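Local coordinates for periplasmic binding protein (Xylanimonas cellulosilytica, PDB 4MX8), which probably binds an iron-siderophore or related solute outside the membrane and passes it to an uptake transporter, at residues F52-L57 and S74-L79; A167-A172 and I304-V309; A195-T200 and D224-T229. All blocks are in the same frame, centred on the assembly; numbering follows the deposited sequence.

In the fold
Interactions 1 and 2 are buried and wholly apolar in their side-chain contacts, whereas interaction 3 lies nearer the surface and mixes carbon packing with hydroxyl groups and the aliphatic chain of a lysine. Interaction 1 joins helix 54-62 to the turn leading into helix 77-80; interaction 2 sets helix 299-309 against the long helix 155-179. They share no helix, yet they touch, because Tyr-78 CZ lies 3.6 Å from Ile-304 CD1. Interaction 3, in which the loop after strand 192-195 meets helix 225-229, is nested in the chain between the two segments of interaction 2. It lies on the opposite side of the chain's centre from interaction 1, with nearest atoms about 16 Å apart.

Interaction 1: residues F52-L57 and S74-L79; sequences FDMAAL and SVPDYL
Met-54, present as selenomethionine, lays its selenium against the turn that leads into helix 77-80. Its SE atom is 3.8 Å from Val-75 CA, and the same atom meets CD of Pro-76 at 3.9 Å. The chain reaches this place by bending twice, at chi2 (-51°) and at chi3 (85°), which folds the selenoether back instead of letting it run straight out from the helix. Val-75 crosses Met-54 at about a right angle and uses a single branch, CG2, which faces both the selenium and Leu-57 CD1, 4.1 Å from the latter. One turn further along helix 54-62, Leu-57 slides past Leu-79 in the opposite direction, and its CD2 comes within 3.7 Å of Leu-79 CB. Leu-57 CG stands anti to the backbone N (chi1 -170°), directing the branched end at the incoming segment. Leu-79 answers with CD1, which rests 3.5 Å from the carbonyl O of Met-54. All of these contacts are van der Waals.

Both segments are set up locally. Asp-53 is the N-cap of helix 54-62, its OD2 accepting a weak bond from Ala-56 N, while Leu-79 N binds Pro-76 O and closes the turn. Helix 289-295 adjoins the group, with Val-295 touching both Met-54 and Pro-76. The hydroxyl of Tyr-78 is hydrogen-bonded to Thr-301 of helix 299-309, and Leu-57 also packs on Ile-67 and Ala-70 of strand 67-70. Helix 54-62 follows strand 49-51 and precedes strand 67-70 in the chain, a strand-helix-strand succession consistent with the first unit of the alpha/beta N-terminal lobe of a TroA-like solute-binding protein; the contact seals the N-terminal part of that helix against the chain leaving the second strand.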
loop_
_atom_site.group_PDB
_atom_site.type_symbol
_atom_site.label_atom_id
_atom_site.label_comp_id
_atom_site.label_asym_id
_atom_site.label_seq_id
_atom_site.Cartn_x
_atom_site.Cartn_y
_atom_site.Cartn_z
ATOM N N PHE A 52 2.148 7.903 -11.084
ATOM C CA PHE A 52 1.706 8.611 -9.882
ATOM C C PHE A 52 1.494 7.706 -8.659
ATOM O O PHE A 52 1.464 8.186 -7.529
ATOM C CB PHE A 52 0.401 9.379 -10.143
ATOM C CG PHE A 52 0.564 10.612 -10.996
ATOM C CD1 PHE A 52 0.739 11.855 -10.421
ATOM C CD2 PHE A 52 0.515 10.528 -12.383
ATOM C CE1 PHE A 52 0.873 13.001 -11.220
ATOM C CE2 PHE A 52 0.646 11.669 -13.184
ATOM C CZ PHE A 52 0.827 12.902 -12.601
ATOM N N ASP A 53 1.304 6.409 -8.890
ATOM C CA ASP A 53 1.027 5.431 -7.824
ATOM C C ASP A 53 2.334 4.724 -7.442
ATOM O O ASP A 53 2.906 3.981 -8.246
ATOM C CB ASP A 53 -0.039 4.424 -8.299
ATOM C CG ASP A 53 -0.289 3.285 -7.301
ATOM O OD1 ASP A 53 -0.497 3.564 -6.095
ATOM O OD2 ASP A 53 -0.301 2.099 -7.734
HETATM N N MSE A 54 2.817 4.975 -6.226
HETATM C CA MSE A 54 4.123 4.461 -5.805
HETATM C C MSE A 54 4.230 2.936 -5.915
HETATM O O MSE A 54 5.318 2.387 -6.090
HETATM C CB MSE A 54 4.478 4.944 -4.388
HETATM C CG MSE A 54 4.638 6.465 -4.223
HETATM SE SE MSE A 54 5.832 7.304 -5.513
HETATM C CE MSE A 54 4.637 7.587 -7.007
ATOM N N ALA A 55 3.095 2.251 -5.830
ATOM C CA ALA A 55 3.149 0.810 -5.882
ATOM C C ALA A 55 3.408 0.358 -7.311
ATOM O O ALA A 55 4.121 -0.623 -7.540
ATOM C CB ALA A 55 1.895 0.223 -5.343
ATOM N N ALA A 56 2.843 1.071 -8.280
ATOM C CA ALA A 56 3.197 0.790 -9.674
ATOM C C ALA A 56 4.634 1.185 -9.957
ATOM O O ALA A 56 5.317 0.502 -10.711
ATOM C CB ALA A 56 2.281 1.491 -10.619
ATOM N N LEU A 57 5.087 2.292 -9.363
ATOM C CA LEU A 57 6.481 2.710 -9.528
ATOM C C LEU A 57 7.380 1.591 -9.022
ATOM O O LEU A 57 8.306 1.181 -9.709
ATOM C CB LEU A 57 6.781 4.028 -8.800
ATOM C CG LEU A 57 8.146 4.680 -9.093
ATOM C CD1 LEU A 57 8.051 6.170 -8.915
ATOM C CD2 LEU A 57 9.276 4.150 -8.219
ATOM N N SER A 74 7.403 12.897 -3.384
ATOM C CA SER A 74 6.686 11.822 -2.682
ATOM C C SER A 74 7.332 10.446 -2.842
ATOM O O SER A 74 6.937 9.496 -2.171
ATOM C CB SER A 74 5.229 11.718 -3.166
ATOM O OG SER A 74 4.608 12.985 -3.245
ATOM N N VAL A 75 8.290 10.319 -3.755
ATOM C CA VAL A 75 8.905 9.022 -4.002
ATOM C C VAL A 75 9.718 8.651 -2.777
ATOM O O VAL A 75 10.609 9.406 -2.379
ATOM C CB VAL A 75 9.818 9.037 -5.243
ATOM C CG1 VAL A 75 10.570 7.722 -5.359
ATOM C CG2 VAL A 75 9.020 9.295 -6.494
ATOM N N PRO A 76 9.396 7.499 -2.160
ATOM C CA PRO A 76 10.084 6.980 -0.969
ATOM C C PRO A 76 11.524 6.708 -1.318
ATOM O O PRO A 76 11.805 6.368 -2.461
ATOM C CB PRO A 76 9.374 5.652 -0.708
ATOM C CG PRO A 76 8.049 5.814 -1.333
ATOM C CD PRO A 76 8.296 6.620 -2.575
ATOM N N ASP A 77 12.425 6.853 -0.361
ATOM C CA ASP A 77 13.844 6.687 -0.650
ATOM C C ASP A 77 14.157 5.313 -1.244
ATOM O O ASP A 77 14.996 5.193 -2.129
ATOM C CB ASP A 77 14.688 6.950 0.601
ATOM C CG ASP A 77 14.010 6.471 1.882
ATOM O OD1 ASP A 77 13.263 5.450 1.850
ATOM O OD2 ASP A 77 14.238 7.133 2.925
ATOM N N TYR A 78 13.461 4.279 -0.789
ATOM C CA TYR A 78 13.755 2.942 -1.289
ATOM C C TYR A 78 13.347 2.705 -2.736
ATOM O O TYR A 78 13.735 1.700 -3.329
ATOM C CB TYR A 78 13.213 1.855 -0.353
ATOM C CG TYR A 78 11.716 1.669 -0.291
ATOM C CD1 TYR A 78 11.070 0.823 -1.180
ATOM C CD2 TYR A 78 10.953 2.280 0.690
ATOM C CE1 TYR A 78 9.705 0.621 -1.126
ATOM C CE2 TYR A 78 9.573 2.079 0.750
ATOM C CZ TYR A 78 8.966 1.246 -0.163
ATOM O OH TYR A 78 7.617 1.018 -0.138
ATOM N N LEU A 79 12.570 3.630 -3.300
ATOM C CA LEU A 79 12.164 3.550 -4.706
ATOM C C LEU A 79 12.854 4.608 -5.563
ATOM O O LEU A 79 12.733 4.596 -6.787
ATOM C CB LEU A 79 10.655 3.681 -4.849
ATOM C CG LEU A 79 9.854 2.592 -4.149
ATOM C CD1 LEU A 79 8.377 2.834 -4.353
ATOM C CD2 LEU A 79 10.256 1.246 -4.685
#

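Interaction 2: residues A167-A172 and I304-V309; sequences AGIAEA and IMIDDV
Two helices pack nearly parallel where Gly-168, Ile-169 and Ala-172 of helix 155-179 receive Ile-306 and Val-309 of helix 299-309, in a buried contact of apolar side chains and the bare backbone of Gly-168. The long helix is consistent with the rigid interdomain helix that joins the two lobes of TroA-like binding proteins, and helix 299-309, near the C-terminus, lies along it. Over these short segments the axes approach to 9.2 Å, at an angle of 17° between their directions.

Ile-306 is the main side chain that helix 299-309 contributes, and it spreads its branches over one turn of the long helix. CG2 of Ile-306 lies 3.4 Å from the carbonyl O of Gly-168. With CG1 anti to the carbonyl carbon (chi1 -65°), the other branch extends past the Gly-168 backbone, where CD1 passes close to the place a side chain at Gly-168 would take. This CD1 of Ile-306 ends 3.8 Å from Ile-169 CG1, the two isoleucines crossing at about a right angle. An alanine here would remove both branches and is likely to leave a gap beside Gly-168, with Ile-169 CG1 losing its partner on the C-terminal helix.

Leu-138 of helix 137-152 also packs on Ile-169, while Phe-216 touches both Ala-172 and Val-309. At the outer margin Glu-171 and Asp-307 are like charges whose OE1 and OD1 atoms stand 6.7 Å apart, so any mutual repulsion is probably modest. One turn beyond Ile-306, the methyl CB of Ala-172 rests 3.8 Å from CG1 of Val-309.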
loop_
_atom_site.group_PDB
_atom_site.type_symbol
_atom_site.label_atom_id
_atom_site.label_comp_id
_atom_site.label_asym_id
_atom_site.label_seq_id
_atom_site.Cartn_x
_atom_site.Cartn_y
_atom_site.Cartn_z
ATOM N N ALA A 167 6.528 -17.288 -1.513
ATOM C CA ALA A 167 7.354 -17.969 -0.530
ATOM C C ALA A 167 7.630 -17.098 0.705
ATOM O O ALA A 167 7.643 -17.595 1.831
ATOM C CB ALA A 167 8.647 -18.416 -1.151
ATOM N N GLY A 168 7.863 -15.808 0.497
ATOM C CA GLY A 168 8.109 -14.904 1.607
ATOM C C GLY A 168 6.882 -14.700 2.475
ATOM O O GLY A 168 6.958 -14.723 3.706
ATOM N N ILE A 169 5.740 -14.502 1.826
ATOM C CA ILE A 169 4.485 -14.365 2.539
ATOM C C ILE A 169 4.174 -15.623 3.358
ATOM O O ILE A 169 3.798 -15.536 4.527
ATOM C CB ILE A 169 3.355 -14.038 1.581
ATOM C CG1 ILE A 169 3.490 -12.589 1.139
ATOM C CG2 ILE A 169 2.025 -14.220 2.253
ATOM C CD1 ILE A 169 2.368 -12.143 0.289
ATOM N N ALA A 170 4.364 -16.791 2.757
ATOM C CA ALA A 170 4.132 -18.037 3.472
ATOM C C ALA A 170 5.078 -18.173 4.643
ATOM O O ALA A 170 4.692 -18.695 5.683
ATOM C CB ALA A 170 4.276 -19.192 2.558
ATOM N N GLU A 171 6.312 -17.694 4.475
ATOM C CA GLU A 171 7.298 -17.704 5.552
ATOM C C GLU A 171 6.809 -16.895 6.740
ATOM O O GLU A 171 6.867 -17.365 7.873
ATOM C CB GLU A 171 8.638 -17.147 5.078
ATOM C CG GLU A 171 9.756 -17.232 6.121
ATOM C CD GLU A 171 11.061 -16.559 5.664
ATOM O OE1 GLU A 171 11.074 -15.960 4.555
ATOM O OE2 GLU A 171 12.072 -16.615 6.419
ATOM N N ALA A 172 6.316 -15.685 6.474
ATOM C CA ALA A 172 5.794 -14.817 7.523
ATOM C C ALA A 172 4.538 -15.390 8.183
ATOM O O ALA A 172 4.444 -15.424 9.411
ATOM C CB ALA A 172 5.522 -13.441 6.984
ATOM N N ILE A 304 9.334 -5.494 2.124
ATOM C CA ILE A 304 9.445 -4.726 3.362
ATOM C C ILE A 304 8.381 -5.182 4.363
ATOM O O ILE A 304 8.667 -5.365 5.538
ATOM C CB ILE A 304 9.334 -3.210 3.121
ATOM C CG1 ILE A 304 10.534 -2.707 2.346
ATOM C CG2 ILE A 304 9.247 -2.442 4.420
ATOM C CD1 ILE A 304 10.387 -1.273 1.940
HETATM N N MSE A 305 7.157 -5.374 3.891
HETATM C CA MSE A 305 6.106 -5.924 4.740
HETATM C C MSE A 305 6.489 -7.286 5.327
HETATM O O MSE A 305 6.403 -7.497 6.539
HETATM C CB MSE A 305 4.813 -6.048 3.956
HETATM C CG MSE A 305 4.284 -4.712 3.477
HETATM SE SE MSE A 305 2.664 -4.906 2.439
HETATM C CE MSE A 305 2.144 -3.073 2.391
ATOM N N ILE A 306 6.922 -8.199 4.462
ATOM C CA ILE A 306 7.379 -9.516 4.896
ATOM C C ILE A 306 8.457 -9.442 5.995
ATOM O O ILE A 306 8.397 -10.173 6.979
ATOM C CB ILE A 306 7.839 -10.379 3.698
ATOM C CG1 ILE A 306 6.639 -10.682 2.793
ATOM C CG2 ILE A 306 8.444 -11.666 4.162
ATOM C CD1 ILE A 306 7.006 -11.083 1.396
ATOM N N ASP A 307 9.425 -8.546 5.858
ATOM C CA ASP A 307 10.443 -8.411 6.893
ATOM C C ASP A 307 9.837 -7.867 8.164
ATOM O O ASP A 307 10.214 -8.269 9.263
ATOM C CB ASP A 307 11.603 -7.529 6.431
ATOM C CG ASP A 307 12.666 -8.316 5.673
ATOM O OD1 ASP A 307 12.358 -9.434 5.177
ATOM O OD2 ASP A 307 13.812 -7.814 5.580
ATOM N N ASP A 308 8.884 -6.959 8.010
ATOM C CA ASP A 308 8.226 -6.359 9.157
ATOM C C ASP A 308 7.471 -7.414 9.946
ATOM O O ASP A 308 7.619 -7.502 11.156
ATOM C CB ASP A 308 7.281 -5.239 8.719
ATOM C CG ASP A 308 8.003 -3.925 8.473
ATOM O OD1 ASP A 308 9.240 -3.829 8.769
ATOM O OD2 ASP A 308 7.312 -2.985 7.998
ATOM N N VAL A 309 6.667 -8.217 9.261
ATOM C CA VAL A 309 5.912 -9.245 9.953
ATOM C C VAL A 309 6.872 -10.252 10.595
ATOM O O VAL A 309 6.676 -10.641 11.739
ATOM C CB VAL A 309 4.891 -9.925 9.018
ATOM C CG1 VAL A 309 4.237 -11.104 9.688
ATOM C CG2 VAL A 309 3.837 -8.935 8.584
#

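Interaction 3: residues A195-T200 and D224-T229; sequences ALSPNT and DIKAAT
Ile-225, in the first turn of helix 225-229, presses both of its branches against the loop that follows strand 192-195. Its chi1 of -64° sets CG1 beside the backbone N: CG2 then meets Ala-195 CB at 3.8 Å, while CD1 comes to 3.6 Å from Leu-196 O and also touches the ring of Pro-198, which crosses it at about a right angle. Ser-197 holds OG anti to its own N (chi1 161°) and donates to Pro-198 O at 3.1 Å, tilted 33° from that carbonyl's plane. Ser-197 OG also lies 3.8 Å from Lys-226 CB. Beyond CG the lysine chain is extended toward Thr-200, but Lys-226 NZ remains 4.5 Å from Thr-200 OG1. One turn later in the helix, Thr-229 OG1 donates to Ile-225 O from above the carbonyl plane. Thr-229 OG1 also packs on Ala-195 CB, at 3.6 Å. Asp-224 caps the helix by accepting from Ala-227 N, and Tyr-213 of helix 207-214 backs Ile-225 and Pro-198. Both hydroxyls spend their protons within their own segments, which leaves loop and helix to meet through van der Waals contacts, centred on Ile-225, of carbon with carbon and with oxygen.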
loop_
_atom_site.group_PDB
_atom_site.type_symbol
_atom_site.label_atom_id
_atom_site.label_comp_id
_atom_site.label_asym_id
_atom_site.label_seq_id
_atom_site.Cartn_x
_atom_site.Cartn_y
_atom_site.Cartn_z
ATOM N N ALA A 195 -8.281 1.493 15.521
ATOM C CA ALA A 195 -8.167 0.043 15.409
ATOM C C ALA A 195 -8.254 -0.401 13.953
ATOM O O ALA A 195 -9.192 -0.028 13.236
ATOM C CB ALA A 195 -9.235 -0.648 16.239
ATOM N N LEU A 196 -7.274 -1.191 13.516
ATOM C CA LEU A 196 -7.361 -1.841 12.208
ATOM C C LEU A 196 -8.198 -3.117 12.272
ATOM O O LEU A 196 -8.207 -3.826 13.262
ATOM C CB LEU A 196 -5.984 -2.173 11.674
ATOM C CG LEU A 196 -5.118 -0.951 11.487
ATOM C CD1 LEU A 196 -3.796 -1.377 10.886
ATOM C CD2 LEU A 196 -5.846 0.004 10.613
ATOM N N SER A 197 -8.892 -3.417 11.193
ATOM C CA SER A 197 -9.908 -4.448 11.233
ATOM C C SER A 197 -9.746 -5.332 10.005
ATOM O O SER A 197 -9.442 -4.827 8.920
ATOM C CB SER A 197 -11.282 -3.764 11.237
ATOM O OG SER A 197 -12.307 -4.657 10.847
ATOM N N PRO A 198 -9.934 -6.651 10.160
ATOM C CA PRO A 198 -9.960 -7.509 8.969
ATOM C C PRO A 198 -10.961 -6.958 7.962
ATOM O O PRO A 198 -12.036 -6.469 8.333
ATOM C CB PRO A 198 -10.469 -8.849 9.507
ATOM C CG PRO A 198 -10.123 -8.852 10.902
ATOM C CD PRO A 198 -10.182 -7.419 11.387
ATOM N N ASN A 199 -10.599 -7.019 6.691
ATOM C CA ASN A 199 -11.460 -6.515 5.637
ATOM C C ASN A 199 -12.673 -7.413 5.477
ATOM O O ASN A 199 -12.539 -8.614 5.270
ATOM C CB ASN A 199 -10.679 -6.478 4.331
ATOM C CG ASN A 199 -11.298 -5.576 3.300
ATOM O OD1 ASN A 199 -12.236 -4.822 3.585
ATOM N ND2 ASN A 199 -10.763 -5.635 2.079
ATOM N N THR A 200 -13.854 -6.824 5.590
ATOM C CA THR A 200 -15.094 -7.537 5.330
ATOM C C THR A 200 -15.683 -7.031 4.012
ATOM O O THR A 200 -15.772 -5.818 3.772
ATOM C CB THR A 200 -16.100 -7.373 6.498
ATOM O OG1 THR A 200 -16.242 -5.980 6.832
ATOM C CG2 THR A 200 -15.619 -8.155 7.728
ATOM N N ASP A 224 -15.165 -9.437 15.893
ATOM C CA ASP A 224 -15.670 -8.285 15.142
ATOM C C ASP A 224 -15.155 -6.952 15.715
ATOM O O ASP A 224 -15.843 -6.295 16.506
ATOM C CB ASP A 224 -17.201 -8.302 15.109
ATOM C CG ASP A 224 -17.774 -7.555 13.915
ATOM O OD1 ASP A 224 -18.743 -8.075 13.313
ATOM O OD2 ASP A 224 -17.263 -6.457 13.582
ATOM N N ILE A 225 -13.948 -6.559 15.310
ATOM C CA ILE A 225 -13.331 -5.337 15.822
ATOM C C ILE A 225 -14.101 -4.102 15.395
ATOM O O ILE A 225 -14.386 -3.230 16.212
ATOM C CB ILE A 225 -11.867 -5.196 15.371
ATOM C CG1 ILE A 225 -11.030 -6.333 15.960
ATOM C CG2 ILE A 225 -11.299 -3.844 15.784
ATOM C CD1 ILE A 225 -9.634 -6.420 15.386
ATOM N N LYS A 226 -14.442 -4.044 14.112
ATOM C CA LYS A 226 -15.141 -2.895 13.537
ATOM C C LYS A 226 -16.356 -2.535 14.377
ATOM O O LYS A 226 -16.595 -1.362 14.681
ATOM C CB LYS A 226 -15.562 -3.204 12.096
ATOM C CG LYS A 226 -15.510 -2.005 11.166
ATOM C CD LYS A 226 -15.437 -2.469 9.726
ATOM C CE LYS A 226 -15.111 -1.315 8.792
ATOM N NZ LYS A 226 -14.852 -1.786 7.395
ATOM N N ALA A 227 -17.096 -3.568 14.765
ATOM C CA ALA A 227 -18.278 -3.430 15.596
ATOM C C ALA A 227 -17.982 -2.721 16.920
ATOM O O ALA A 227 -18.585 -1.690 17.239
ATOM C CB ALA A 227 -18.864 -4.802 15.860
ATOM N N ALA A 228 -17.046 -3.284 17.683
ATOM C CA ALA A 228 -16.702 -2.783 19.015
ATOM C C ALA A 228 -16.115 -1.377 18.964
ATOM O O ALA A 228 -16.127 -0.642 19.948
ATOM C CB ALA A 228 -15.722 -3.733 19.678
ATOM N N THR A 229 -15.608 -1.024 17.794
ATOM C CA THR A 229 -14.870 0.203 17.583
ATOM C C THR A 229 -15.794 1.390 17.308
ATOM O O THR A 229 -15.484 2.525 17.693
ATOM C CB THR A 229 -13.885 -0.033 16.439
ATOM O OG1 THR A 229 -12.744 -0.716 16.969
ATOM C CG2 THR A 229 -13.445 1.250 15.782
#